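Local coordinates for MMACHC-like protein (PDB 5UJC) that binds cobalamin and probably catalyses the flavin-dependent reductive removal of cyanide from cyanocobalamin and the glutathione-dependent demethylation of methylcobalamin, at residues Ile172-His177 with Ser229-Phe234. Residues are numbered along the deposited sequence; the frame is centred on the assembly and turned at random.
Sequences IGLSLH and SGFRDF
Leu174 and Leu176, on a strand that lines the methylcobalamin pocket and pairs with strand 145-147 in a two-stranded antiparallel sheet, pack against Phe231 of the 3-10 segment 230-233 and Phe234 just after it, in the loop that follows helix 212-225. No hydrogen bond links the two segments; the contact is apolar. Leu174 CG lies anti to the backbone N (chi1 176°), which carries it toward Phe231, and chi2 of 67° leaves CD1 nearer the ring than CD2. CD1 meets the ring obliquely, 3.7 Å from Phe231 CD2, while Leu174 CD2 stands 4.1 Å from the same carbon. One face of this ring is taken by Arg232 CG, and Phe222 of helix 212-225 also meets the ring. Leu176 uses its two methyls differently: CD1 rests 3.9 Å from Phe234 CB, whereas CD2 lies 4.0 Å from the buried Phe234 O, which has no hydrogen-bonding partner in the model. The Phe234 ring itself leads away from the strand, toward Ala218. Ser175 N donates to the cobalamin, and the Leu174 side chain also lies close to it. Phe231 CZ sits 3.6 Å above the plane of the Arg232 guanidinium, over its centre, and Arg232 NE bonds Ser229 OG at 2.9 Å, only 3° out of that plane.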
loop_
_atom_site.group_PDB
_atom_site.type_symbol
_atom_site.label_atom_id
_atom_site.label_comp_id
_atom_site.label_asym_id
_atom_site.label_seq_id
_atom_site.Cartn_x
_atom_site.Cartn_y
_atom_site.Cartn_z
ATOM N N ILE A 172 -14.227 -0.072 -8.003
ATOM C CA ILE A 172 -13.733 0.112 -6.638
ATOM C C ILE A 172 -13.276 1.528 -6.344
ATOM O O ILE A 172 -13.032 2.333 -7.250
ATOM C CB ILE A 172 -12.616 -0.899 -6.258
ATOM C CG1 ILE A 172 -11.402 -0.783 -7.207
ATOM C CG2 ILE A 172 -13.171 -2.327 -6.273
ATOM C CD1 ILE A 172 -10.145 -1.433 -6.668
ATOM N N GLY A 173 -13.179 1.834 -5.063
ATOM C CA GLY A 173 -12.721 3.152 -4.639
ATOM C C GLY A 173 -11.223 3.339 -4.749
ATOM O O GLY A 173 -10.469 2.393 -5.065
ATOM N N LEU A 174 -10.802 4.549 -4.398
ATOM C CA LEU A 174 -9.438 5.021 -4.589
ATOM C C LEU A 174 -9.047 5.891 -3.428
ATOM O O LEU A 174 -9.784 6.814 -3.053
ATOM C CB LEU A 174 -9.324 5.840 -5.873
ATOM C CG LEU A 174 -7.964 6.496 -6.161
ATOM C CD1 LEU A 174 -6.899 5.436 -6.445
ATOM C CD2 LEU A 174 -8.094 7.450 -7.338
ATOM N N SER A 175 -7.861 5.626 -2.871
ATOM C CA SER A 175 -7.281 6.493 -1.832
ATOM C C SER A 175 -6.271 7.432 -2.440
ATOM O O SER A 175 -5.497 7.046 -3.329
ATOM C CB SER A 175 -6.588 5.661 -0.754
ATOM O OG SER A 175 -7.507 4.815 -0.114
ATOM N N LEU A 176 -6.232 8.666 -1.920
ATOM C CA LEU A 176 -5.254 9.648 -2.354
ATOM C C LEU A 176 -4.495 10.213 -1.173
ATOM O O LEU A 176 -5.074 10.662 -0.178
ATOM C CB LEU A 176 -5.924 10.783 -3.168
ATOM C CG LEU A 176 -6.522 10.356 -4.523
ATOM C CD1 LEU A 176 -7.370 11.462 -5.114
ATOM C CD2 LEU A 176 -5.438 9.916 -5.506
ATOM N N HIS A 177 -3.180 10.150 -1.299
ATOM C CA HIS A 177 -2.236 10.546 -0.273
ATOM C C HIS A 177 -1.943 12.054 -0.393
ATOM O O HIS A 177 -1.878 12.584 -1.495
ATOM C CB HIS A 177 -0.971 9.717 -0.490
ATOM C CG HIS A 177 0.050 9.826 0.598
ATOM N ND1 HIS A 177 0.850 10.929 0.773
ATOM C CD2 HIS A 177 0.426 8.936 1.543
ATOM C CE1 HIS A 177 1.656 10.728 1.805
ATOM N NE2 HIS A 177 1.420 9.520 2.283
ATOM N N SER A 229 -1.919 5.398 -15.612
ATOM C CA SER A 229 -1.521 6.078 -14.371
ATOM C C SER A 229 -2.056 7.504 -14.213
ATOM O O SER A 229 -1.702 8.164 -13.253
ATOM C CB SER A 229 0.010 6.082 -14.201
ATOM O OG SER A 229 0.480 4.849 -13.651
ATOM N N GLY A 230 -2.995 7.935 -15.069
ATOM C CA GLY A 230 -3.568 9.274 -14.919
ATOM C C GLY A 230 -4.237 9.497 -13.562
ATOM O O GLY A 230 -4.194 10.594 -13.003
ATOM N N PHE A 231 -4.855 8.453 -13.029
ATOM C CA PHE A 231 -5.538 8.559 -11.753
ATOM C C PHE A 231 -4.589 8.996 -10.635
ATOM O O PHE A 231 -5.020 9.551 -9.624
ATOM C CB PHE A 231 -6.236 7.239 -11.366
ATOM C CG PHE A 231 -5.276 6.126 -10.921
ATOM C CD1 PHE A 231 -4.662 5.277 -11.842
ATOM C CD2 PHE A 231 -4.990 5.952 -9.580
ATOM C CE1 PHE A 231 -3.813 4.283 -11.419
ATOM C CE2 PHE A 231 -4.149 4.955 -9.152
ATOM C CZ PHE A 231 -3.567 4.107 -10.066
ATOM N N ARG A 232 -3.300 8.694 -10.803
ATOM C CA ARG A 232 -2.347 8.971 -9.735
ATOM C C ARG A 232 -2.097 10.454 -9.527
ATOM O O ARG A 232 -1.606 10.862 -8.454
ATOM C CB ARG A 232 -1.020 8.246 -9.982
ATOM C CG ARG A 232 -1.147 6.735 -10.164
ATOM C CD ARG A 232 0.213 6.081 -10.335
ATOM N NE ARG A 232 0.141 4.715 -10.820
ATOM C CZ ARG A 232 0.029 3.639 -10.043
ATOM N NH1 ARG A 232 -0.063 3.759 -8.720
ATOM N NH2 ARG A 232 0.000 2.438 -10.598
ATOM N N ASP A 233 -2.372 11.254 -10.561
ATOM C CA ASP A 233 -2.072 12.682 -10.517
ATOM C C ASP A 233 -3.203 13.546 -9.997
ATOM O O ASP A 233 -3.071 14.770 -9.930
ATOM C CB ASP A 233 -1.609 13.153 -11.898
ATOM C CG ASP A 233 -0.235 12.703 -12.212
ATOM O OD1 ASP A 233 0.591 12.657 -11.267
ATOM O OD2 ASP A 233 0.045 12.417 -13.392
ATOM N N PHE A 234 -4.298 12.930 -9.554
ATOM C CA PHE A 234 -5.318 13.700 -8.844
ATOM C C PHE A 234 -4.757 14.187 -7.506
ATOM O O PHE A 234 -4.060 13.441 -6.813
ATOM C CB PHE A 234 -6.602 12.900 -8.698
ATOM C CG PHE A 234 -7.399 12.849 -9.960
ATOM C CD1 PHE A 234 -7.102 11.921 -10.937
ATOM C CD2 PHE A 234 -8.376 13.787 -10.207
ATOM C CE1 PHE A 234 -7.790 11.912 -12.134
ATOM C CE2 PHE A 234 -9.093 13.764 -11.391
ATOM C CZ PHE A 234 -8.790 12.837 -12.359
#